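PDB 3R6D: NAD-dependent epimerase/dehydratase from Veillonella parvula DSM 2008, which probably binds NAD(P) through a Rossmann fold and acts as an epimerase or dehydratase on a substrate not yet established. Local coordinates for residues 32-37 with 55-60; 77-82 with 101-106; 113-118 with 173-178; 165-170 with 209-214. All blocks are in the same frame, centred on the assembly; numbering follows the deposited sequence.

Contact 1. Residues 32-37 with 55-60; sequences HITLYG and TVIEGS
A chi1 of -176° swings the Tyr36 ring out along strand 55-58 and past its end, while Ile57, with chi1 -61°, has its CG2 branch anti to the backbone N, where it meets the ring edge near the ring plane, Ile57 CG2 to Tyr36 CD1 3.9 Å. Beyond this point the ring runs beside Gly59, whose carbonyl O stands over one face, displaced toward the rim. The phenol then donates from Tyr36 OH to Ser60 O at 2.7 Å, approaching from above the carbonyl plane, 37° out of it. Because Gly59 has no CB, which would lie 2.2 Å from Tyr36 OH, the phenol can pass here. On the same face Thr34 CG2 touches Ile57 CD1 at 3.7 Å, and Ala70 of helix 68-71 covers both Tyr36 and Ile57. The backbones beneath are parallel neighbours in a Rossmann-type sheet, with strand 8-11 on the other flank of 33-37. Between strands 33-37 and 54-58 the bonds alternate, Leu35 N reaching Thr55 O at 2.8 Å and Ile57 N reaching Leu35 O at 2.9 Å. Gly37 extends the exchange, since its N donates to Ile57 O and its O receives Gly59 N at 3.1 Å, the latter from well above the carbonyl plane. At the other end a water spans Ile33 O and Thr55 OG1. Leu35 and Val56 occupy the reverse face, where Leu35 packs on Ile44.

Contact 2. Residues 77-82 with 101-106; sequences VFVGAM and RRVIGV
Phe78 reaches across to Ile104 and Val106 because its chi1 of 180° extends CG directly away from the backbone N. The ring crosses the Ile104 side chain at a slant, with Phe78 CD1 4.0 Å from Ile104 CG2, and its far end meets Val106, Phe78 CZ lying 3.7 Å from Val106 CG2. An alanine at Phe78 is likely to strip the methyls of Ile104 and Val106 of this cover and open a gap toward Ile189 of helix 182-193. On the reverse face Val103 has a chi1 of 61°, which wedges CG1 between its N and carbonyl carbon and turns CG2 to Val79 CG2 at 3.7 Å. The two strands are parallel neighbours in the centre of the Rossmann sheet, joined by a beta-alpha-beta crossover through helix 85-96. Their register is held by four backbone bonds, among them Val79 N to Ile104 O at 2.8 Å and Val106 N to Val79 O at 3.0 Å. After strand 77-79 the chain turns, bringing Met82, present as selenomethionine, back over Gly105. Its chain bends so that Met82 SE rests 3.6 Å from Gly105 C; a CB on Gly105 would come within 2.7 Å of that selenium, a clash. Met82 CG also lies 3.3 Å from Val106 O, and a water accepts from Met82 N while donating to Val106 O. Ala138 and Leu142 of helix 129-144 pack on Met82 from outside the pair.

Contact 3. Residues 113-118 with 173-178; sequences GEFPVA and AQFNDA
Where the turn ahead of helix 117-125 meets the loop between strands 167-169 and 179-181, Phe115 and Phe175 form an edge-to-face (T-shaped) pair. Their centroids are 5.4 Å apart and their planes stand at 76°, Phe115 CE1 coming over the Phe175 face 3.8 Å from CD2 of that ring. The same Phe115 edge serves a carbonyl: Phe175 O lies near the ring plane, 3.2 Å from Phe115 CD1. Pro116, the N-cap residue of helix 117-125, also presses on this oxygen, with Pro116 CD 3.3 Å from Phe175 O. Both rings rest on Thr155, so the contact fastens two loops against strand 148-158 of the Rossmann-type sheet. Glu114 completes the junction. Its O accepts Phe175 N at 2.9 Å, and a chi1 of 71° sets CG between its own N and carbonyl carbon, alongside the Phe175 side chain, Glu114 CG to Phe175 CB 3.5 Å. A serine at Phe175 would probably leave the Phe115 edge without its aromatic face and uncover the aliphatic part of Glu114. The Glu114 carboxylate is held by other partners: OE1 accepts from Ser112 N and OE2 forms a salt bridge with Arg153.

Contact 4. Residues 165-170 with 209-214; sequences DYELIP and GEPGTH
Glu167 OE2, poised 3.6 Å from Pro211 CA, is approached by two waters placed to donate, at 2.6 and 2.9 Å from this oxygen, though they have more acceptors in reach than protons. Both waters also reach His214 NE2, one of them weakly, and that weaker one accepts from Gly212 N, so solvent ties the carboxylate to the turn that follows strand 204-209. Glu167 has a chi1 of 57°, placing CG between its N and carbonyl carbon, and from there an extended chain slides past the proline ring in the opposite sense, Glu167 CG to Pro211 CG 4.0 Å. Beneath it Glu167 and Gly209 make an antiparallel hydrogen-bonded pair, with Glu167 N to Gly209 O at 2.9 Å and Gly209 N to Glu167 O at 3.1 Å. This joins the short strand 167-169 to the edge of the mixed sheet. Residues 210-213 then form a type II beta turn; Thr213 OG1 donates to Glu210 O at 2.7 Å in the carbonyl plane. Asp177 OD2 lies close to Glu167 OE2, two like-charged groups. Carboxylate oxygens so close probably share a proton, which would raise the apparent pKa of one acid.

In the fold
Contacts 1, 2 and 4 belong to one mixed sheet; contact 3 lies among loops beside it. Contact 1 pairs strands 33-37 and 54-58; contact 2, its centre about 14 Å away, pairs 76-79 with 102-108, strand 8-11 standing between the two pairs. Contacts 3 and 4 occupy the far side of the chain, contact 3 about 35 Å from contact 1 between centres. Contacts 1 and 2 close in turn along the chain; the segments of 3 and 4 alternate, their centres about 11 Å apart. They touch through Asp177 with Glu167 and Ala178 with Thr213, binding the later loops to the end of the sheet remote from contact 1, where 167-169 adds an antiparallel strand to 204-209.

Contact 1. Residues 32-37 with 55-60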
# COMPACT_ATOMS: atom_id res chain seq x y z
N HIS A 32 -12.08 -11.18 -6.45
CA HIS A 32 -12.12 -12.10 -5.34
C HIS A 32 -10.93 -11.80 -4.44
O HIS A 32 -9.78 -11.74 -4.90
CB HIS A 32 -12.06 -13.52 -5.87
CG HIS A 32 -13.33 -13.97 -6.49
ND1 HIS A 32 -13.95 -13.36 -7.57
CD2 HIS A 32 -14.16 -14.97 -6.12
CE1 HIS A 32 -15.07 -14.02 -7.87
NE2 HIS A 32 -15.21 -15.00 -7.01
N ILE A 33 -11.21 -11.60 -3.15
CA ILE A 33 -10.26 -11.00 -2.24
C ILE A 33 -9.90 -11.99 -1.13
O ILE A 33 -10.78 -12.53 -0.45
CB ILE A 33 -10.84 -9.71 -1.61
CG1 ILE A 33 -11.27 -8.73 -2.70
CG2 ILE A 33 -9.84 -9.07 -0.66
CD1 ILE A 33 -12.03 -7.49 -2.23
N THR A 34 -8.61 -12.16 -0.89
CA THR A 34 -8.12 -12.92 0.25
C THR A 34 -7.46 -11.96 1.22
O THR A 34 -6.59 -11.17 0.81
CB THR A 34 -7.15 -13.99 -0.22
OG1 THR A 34 -7.85 -14.89 -1.08
CG2 THR A 34 -6.55 -14.77 0.92
N LEU A 35 -7.88 -12.02 2.47
CA LEU A 35 -7.33 -11.19 3.54
C LEU A 35 -6.47 -12.07 4.46
O LEU A 35 -6.97 -13.09 4.94
CB LEU A 35 -8.45 -10.55 4.37
CG LEU A 35 -9.46 -9.73 3.55
CD1 LEU A 35 -10.54 -9.15 4.49
CD2 LEU A 35 -8.81 -8.61 2.76
N TYR A 36 -5.20 -11.70 4.68
CA TYR A 36 -4.29 -12.48 5.53
C TYR A 36 -3.99 -11.70 6.78
O TYR A 36 -3.63 -10.51 6.70
CB TYR A 36 -2.99 -12.70 4.79
CG TYR A 36 -2.00 -13.58 5.52
CD1 TYR A 36 -2.26 -14.94 5.70
CD2 TYR A 36 -0.81 -13.06 6.05
CE1 TYR A 36 -1.33 -15.77 6.36
CE2 TYR A 36 0.11 -13.89 6.72
CZ TYR A 36 -0.17 -15.24 6.87
OH TYR A 36 0.72 -16.10 7.49
N GLY A 37 -4.09 -12.35 7.94
CA GLY A 37 -3.71 -11.65 9.18
C GLY A 37 -4.26 -12.33 10.41
O GLY A 37 -4.70 -13.49 10.36
N THR A 55 -12.26 -14.06 1.53
CA THR A 55 -11.75 -15.22 2.20
C THR A 55 -10.73 -14.74 3.21
O THR A 55 -9.86 -13.95 2.84
CB THR A 55 -11.08 -16.17 1.20
OG1 THR A 55 -12.04 -16.54 0.20
CG2 THR A 55 -10.52 -17.40 1.88
N VAL A 56 -10.80 -15.21 4.45
CA VAL A 56 -9.81 -14.89 5.51
C VAL A 56 -8.88 -16.07 5.72
O VAL A 56 -9.37 -17.21 5.86
CB VAL A 56 -10.50 -14.59 6.87
CG1 VAL A 56 -9.46 -14.49 8.03
CG2 VAL A 56 -11.32 -13.32 6.77
N ILE A 57 -7.57 -15.81 5.79
CA ILE A 57 -6.57 -16.81 6.13
C ILE A 57 -5.77 -16.30 7.32
O ILE A 57 -5.22 -15.20 7.27
CB ILE A 57 -5.66 -17.16 4.94
CG1 ILE A 57 -6.51 -17.73 3.78
CG2 ILE A 57 -4.51 -18.10 5.39
CD1 ILE A 57 -5.77 -18.01 2.52
N GLU A 58 -5.72 -17.10 8.37
CA GLU A 58 -5.00 -16.79 9.62
C GLU A 58 -3.50 -16.90 9.47
O GLU A 58 -3.01 -17.87 8.87
CB GLU A 58 -5.48 -17.82 10.69
CG GLU A 58 -4.81 -17.73 12.06
CD GLU A 58 -3.48 -18.45 12.20
OE1 GLU A 58 -3.33 -19.67 11.88
OE2 GLU A 58 -2.54 -17.80 12.72
N GLY A 59 -2.77 -15.93 10.02
CA GLY A 59 -1.34 -16.05 10.15
C GLY A 59 -0.64 -14.71 10.26
O GLY A 59 -1.26 -13.64 10.23
N SER A 60 0.66 -14.81 10.46
CA SER A 60 1.55 -13.65 10.52
C SER A 60 2.60 -13.79 9.45
O SER A 60 2.71 -14.82 8.76
CB SER A 60 2.24 -13.62 11.89
OG SER A 60 3.33 -14.55 11.88
O HOH W 1 -12.21 -14.81 -1.87

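Contact 2. Residues 77-82 with 101-106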
# COMPACT_ATOMS: atom_id res chain seq x y z
N VAL A 77 -0.70 -8.83 -5.22
CA VAL A 77 -0.68 -8.74 -3.76
C VAL A 77 -0.57 -7.28 -3.36
O VAL A 77 0.29 -6.56 -3.91
CB VAL A 77 0.49 -9.59 -3.19
CG1 VAL A 77 0.60 -9.42 -1.68
CG2 VAL A 77 0.25 -11.08 -3.52
N PHE A 78 -1.43 -6.84 -2.44
CA PHE A 78 -1.32 -5.51 -1.86
C PHE A 78 -0.69 -5.63 -0.49
O PHE A 78 -1.13 -6.45 0.33
CB PHE A 78 -2.70 -4.87 -1.77
CG PHE A 78 -2.66 -3.48 -1.16
CD1 PHE A 78 -2.25 -2.40 -1.91
CD2 PHE A 78 -3.04 -3.28 0.18
CE1 PHE A 78 -2.18 -1.11 -1.35
CE2 PHE A 78 -3.03 -2.00 0.74
CZ PHE A 78 -2.61 -0.90 -0.03
N VAL A 79 0.35 -4.84 -0.23
CA VAL A 79 1.05 -4.83 1.06
C VAL A 79 0.73 -3.52 1.76
O VAL A 79 1.25 -2.46 1.39
CB VAL A 79 2.57 -5.03 0.89
CG1 VAL A 79 3.27 -5.07 2.23
CG2 VAL A 79 2.87 -6.29 0.12
N GLY A 80 -0.15 -3.59 2.76
CA GLY A 80 -0.60 -2.38 3.41
C GLY A 80 0.43 -1.66 4.25
O GLY A 80 0.36 -0.45 4.42
N ALA A 81 1.37 -2.40 4.80
CA ALA A 81 2.43 -1.81 5.61
C ALA A 81 3.79 -2.39 5.22
O ALA A 81 3.98 -3.62 5.11
CB ALA A 81 2.11 -2.05 7.10
N MSE A 82 4.73 -1.48 4.98
CA MSE A 82 6.12 -1.81 4.61
C MSE A 82 7.02 -1.24 5.71
O MSE A 82 7.71 -0.22 5.51
CB MSE A 82 6.49 -1.23 3.24
CG MSE A 82 5.72 -1.87 2.11
SE MSE A 82 6.16 -1.08 0.38
CE MSE A 82 8.10 -1.28 0.45
N ARG A 101 4.15 -12.41 -9.21
CA ARG A 101 5.00 -11.33 -9.72
C ARG A 101 4.57 -9.93 -9.29
O ARG A 101 5.42 -9.07 -8.99
CB ARG A 101 5.05 -11.38 -11.26
CG ARG A 101 5.38 -12.76 -11.79
CD ARG A 101 6.78 -13.17 -11.42
NE ARG A 101 7.74 -12.27 -12.03
CZ ARG A 101 8.82 -11.77 -11.42
NH1 ARG A 101 9.10 -12.09 -10.17
NH2 ARG A 101 9.61 -10.95 -12.07
N ARG A 102 3.25 -9.69 -9.25
CA ARG A 102 2.74 -8.30 -9.12
C ARG A 102 2.45 -7.91 -7.68
O ARG A 102 1.67 -8.60 -6.99
CB ARG A 102 1.48 -8.14 -9.96
CG ARG A 102 1.01 -6.69 -10.08
CD ARG A 102 1.81 -5.94 -11.13
NE ARG A 102 1.34 -4.54 -11.21
CZ ARG A 102 1.80 -3.51 -10.49
NH1 ARG A 102 2.85 -3.64 -9.67
NH2 ARG A 102 1.19 -2.33 -10.60
N VAL A 103 3.11 -6.85 -7.21
CA VAL A 103 2.92 -6.41 -5.81
C VAL A 103 2.80 -4.89 -5.78
O VAL A 103 3.57 -4.19 -6.42
CB VAL A 103 4.02 -7.02 -4.88
CG1 VAL A 103 5.42 -6.59 -5.27
CG2 VAL A 103 3.71 -6.74 -3.43
N ILE A 104 1.80 -4.39 -5.04
CA ILE A 104 1.66 -2.96 -4.78
C ILE A 104 1.79 -2.78 -3.28
O ILE A 104 1.08 -3.43 -2.52
CB ILE A 104 0.27 -2.45 -5.27
CG1 ILE A 104 0.15 -2.62 -6.79
CG2 ILE A 104 0.07 -0.99 -4.86
CD1 ILE A 104 -1.28 -2.52 -7.31
N GLY A 105 2.70 -1.90 -2.84
CA GLY A 105 2.96 -1.73 -1.42
C GLY A 105 2.95 -0.27 -1.02
O GLY A 105 3.32 0.60 -1.82
N VAL A 106 2.58 0.00 0.23
CA VAL A 106 2.54 1.32 0.79
C VAL A 106 3.76 1.62 1.63
O VAL A 106 4.03 0.90 2.59
CB VAL A 106 1.25 1.47 1.61
CG1 VAL A 106 1.34 2.67 2.50
CG2 VAL A 106 0.05 1.56 0.66
O HOH W 2 4.14 1.37 5.30

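Contact 3. Residues 113-118 with 173-178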
# COMPACT_ATOMS: atom_id res chain seq x y z
N GLY A 113 14.79 11.82 -0.45
CA GLY A 113 15.15 13.25 -0.53
C GLY A 113 14.12 14.12 -1.23
O GLY A 113 14.46 15.20 -1.75
N GLU A 114 12.85 13.72 -1.22
CA GLU A 114 11.91 14.38 -2.10
C GLU A 114 11.12 15.51 -1.42
O GLU A 114 10.50 16.31 -2.13
CB GLU A 114 10.96 13.35 -2.79
CG GLU A 114 9.92 12.67 -1.92
CD GLU A 114 10.38 11.42 -1.23
OE1 GLU A 114 11.47 11.40 -0.62
OE2 GLU A 114 9.60 10.43 -1.24
N PHE A 115 11.09 15.58 -0.09
CA PHE A 115 10.33 16.63 0.58
C PHE A 115 11.17 17.91 0.66
O PHE A 115 12.39 17.85 0.82
CB PHE A 115 10.01 16.22 2.04
CG PHE A 115 8.75 15.38 2.24
CD1 PHE A 115 7.65 15.46 1.41
CD2 PHE A 115 8.66 14.60 3.37
CE1 PHE A 115 6.47 14.71 1.68
CE2 PHE A 115 7.50 13.87 3.63
CZ PHE A 115 6.40 13.95 2.81
N PRO A 116 10.53 19.08 0.64
CA PRO A 116 11.21 20.34 0.92
C PRO A 116 11.61 20.43 2.38
O PRO A 116 11.15 19.64 3.21
CB PRO A 116 10.17 21.38 0.54
CG PRO A 116 8.85 20.72 0.82
CD PRO A 116 9.07 19.24 0.52
N VAL A 117 12.48 21.40 2.71
CA VAL A 117 13.17 21.41 3.98
C VAL A 117 12.24 21.37 5.19
O VAL A 117 12.41 20.53 6.11
CB VAL A 117 14.13 22.63 4.08
CG1 VAL A 117 14.66 22.76 5.49
CG2 VAL A 117 15.30 22.46 3.13
N ALA A 118 11.27 22.29 5.24
CA ALA A 118 10.44 22.41 6.45
C ALA A 118 9.56 21.18 6.65
O ALA A 118 9.47 20.64 7.75
CB ALA A 118 9.62 23.69 6.43
N ALA A 173 11.10 13.59 -8.56
CA ALA A 173 10.40 14.87 -8.59
C ALA A 173 10.23 15.43 -7.17
O ALA A 173 10.17 14.69 -6.18
CB ALA A 173 9.07 14.70 -9.23
N GLN A 174 10.17 16.74 -7.05
CA GLN A 174 9.80 17.38 -5.79
C GLN A 174 8.47 16.86 -5.34
O GLN A 174 7.55 16.73 -6.14
CB GLN A 174 9.59 18.87 -6.00
CG GLN A 174 10.79 19.59 -6.50
CD GLN A 174 10.53 21.04 -6.74
OE1 GLN A 174 9.86 21.70 -5.95
NE2 GLN A 174 11.09 21.56 -7.82
N PHE A 175 8.36 16.56 -4.05
CA PHE A 175 7.09 16.13 -3.45
C PHE A 175 6.74 17.19 -2.40
O PHE A 175 7.24 17.17 -1.28
CB PHE A 175 7.29 14.75 -2.80
CG PHE A 175 6.01 14.02 -2.42
CD1 PHE A 175 5.96 12.65 -2.53
CD2 PHE A 175 4.93 14.65 -1.80
CE1 PHE A 175 4.86 11.94 -2.17
CE2 PHE A 175 3.80 13.90 -1.44
CZ PHE A 175 3.78 12.52 -1.65
N ASN A 176 5.87 18.12 -2.79
CA ASN A 176 5.58 19.26 -1.93
C ASN A 176 4.26 19.14 -1.17
O ASN A 176 3.96 19.99 -0.32
CB ASN A 176 5.62 20.53 -2.77
CG ASN A 176 7.01 20.82 -3.32
OD1 ASN A 176 7.20 21.15 -4.51
ND2 ASN A 176 7.98 20.68 -2.47
N ASP A 177 3.49 18.10 -1.45
CA ASP A 177 2.18 17.95 -0.80
C ASP A 177 2.35 17.40 0.62
O ASP A 177 2.92 16.31 0.81
CB ASP A 177 1.28 17.00 -1.60
CG ASP A 177 0.96 17.50 -2.97
OD1 ASP A 177 1.06 18.73 -3.26
OD2 ASP A 177 0.61 16.63 -3.83
N ALA A 178 1.79 18.13 1.60
CA ALA A 178 1.96 17.81 3.01
C ALA A 178 0.94 16.80 3.51
O ALA A 178 1.06 16.33 4.66
CB ALA A 178 1.89 19.07 3.86

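Contact 4. Residues 165-170 with 209-214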
# COMPACT_ATOMS: atom_id res chain seq x y z
N ASP A 165 -9.32 13.50 -4.66
CA ASP A 165 -8.39 13.97 -5.66
C ASP A 165 -6.95 13.63 -5.26
O ASP A 165 -6.53 13.85 -4.11
CB ASP A 165 -8.54 15.48 -5.80
CG ASP A 165 -7.76 16.03 -6.96
OD1 ASP A 165 -7.63 15.33 -7.98
OD2 ASP A 165 -7.28 17.18 -6.85
N TYR A 166 -6.19 13.08 -6.20
CA TYR A 166 -4.77 12.79 -5.92
C TYR A 166 -3.92 13.19 -7.10
O TYR A 166 -4.44 13.34 -8.22
CB TYR A 166 -4.56 11.29 -5.62
CG TYR A 166 -4.81 10.39 -6.80
CD1 TYR A 166 -3.80 10.13 -7.72
CD2 TYR A 166 -6.06 9.80 -7.01
CE1 TYR A 166 -4.01 9.31 -8.85
CE2 TYR A 166 -6.28 8.97 -8.13
CZ TYR A 166 -5.26 8.74 -9.04
OH TYR A 166 -5.46 7.93 -10.14
N GLU A 167 -2.62 13.40 -6.88
CA GLU A 167 -1.68 13.45 -7.97
C GLU A 167 -0.56 12.47 -7.69
O GLU A 167 -0.25 12.16 -6.52
CB GLU A 167 -1.15 14.88 -8.18
CG GLU A 167 -0.49 15.48 -6.93
CD GLU A 167 -0.07 16.93 -7.12
OE1 GLU A 167 -0.16 17.45 -8.27
OE2 GLU A 167 0.33 17.57 -6.13
N LEU A 168 0.06 12.02 -8.76
CA LEU A 168 1.15 11.05 -8.71
C LEU A 168 2.45 11.77 -8.95
O LEU A 168 2.56 12.59 -9.87
CB LEU A 168 0.92 9.95 -9.76
CG LEU A 168 -0.36 9.14 -9.59
CD1 LEU A 168 -0.51 8.07 -10.65
CD2 LEU A 168 -0.43 8.49 -8.21
N ILE A 169 3.44 11.49 -8.11
CA ILE A 169 4.72 12.20 -8.11
C ILE A 169 5.83 11.25 -8.51
O ILE A 169 6.16 10.33 -7.75
CB ILE A 169 5.02 12.82 -6.71
CG1 ILE A 169 3.87 13.70 -6.22
CG2 ILE A 169 6.35 13.61 -6.75
CD1 ILE A 169 3.59 14.89 -7.00
N PRO A 170 6.40 11.44 -9.70
CA PRO A 170 7.37 10.46 -10.16
C PRO A 170 8.65 10.42 -9.33
O PRO A 170 8.94 11.38 -8.58
CB PRO A 170 7.63 10.86 -11.63
CG PRO A 170 7.04 12.11 -11.87
CD PRO A 170 6.07 12.44 -10.73
N GLY A 209 -0.14 12.36 -3.44
CA GLY A 209 -0.37 13.53 -2.61
C GLY A 209 -1.64 14.26 -3.01
O GLY A 209 -2.11 14.11 -4.15
N GLU A 210 -2.16 15.08 -2.10
CA GLU A 210 -3.32 15.93 -2.39
C GLU A 210 -2.83 17.22 -3.06
O GLU A 210 -2.06 17.98 -2.47
CB GLU A 210 -4.04 16.26 -1.10
CG GLU A 210 -5.25 17.20 -1.28
CD GLU A 210 -5.93 17.53 0.03
OE1 GLU A 210 -5.80 16.79 1.01
OE2 GLU A 210 -6.64 18.55 0.06
N PRO A 211 -3.31 17.49 -4.29
CA PRO A 211 -2.90 18.73 -4.94
C PRO A 211 -3.23 19.95 -4.08
O PRO A 211 -4.25 19.96 -3.42
CB PRO A 211 -3.72 18.74 -6.22
CG PRO A 211 -4.00 17.27 -6.53
CD PRO A 211 -4.20 16.66 -5.15
N GLY A 212 -2.36 20.95 -4.08
CA GLY A 212 -2.68 22.21 -3.40
C GLY A 212 -2.40 22.21 -1.92
O GLY A 212 -2.99 23.03 -1.17
N THR A 213 -1.49 21.32 -1.47
CA THR A 213 -1.18 21.25 -0.05
C THR A 213 0.31 21.49 0.21
O THR A 213 0.92 20.79 1.03
CB THR A 213 -1.65 19.90 0.55
OG1 THR A 213 -0.99 18.81 -0.08
CG2 THR A 213 -3.16 19.74 0.37
N HIS A 214 0.86 22.54 -0.42
CA HIS A 214 2.29 22.83 -0.26
C HIS A 214 2.50 23.60 1.04
O HIS A 214 2.72 24.81 1.04
CB HIS A 214 2.82 23.63 -1.46
CG HIS A 214 2.77 22.89 -2.77
ND1 HIS A 214 3.32 23.40 -3.92
CD2 HIS A 214 2.25 21.68 -3.12
CE1 HIS A 214 3.15 22.56 -4.91
NE2 HIS A 214 2.49 21.52 -4.46
O HOH W 3 -6.76 18.92 -4.12
O HOH W 4 2.34 19.20 -6.21
O HOH W 5 0.16 20.43 -5.55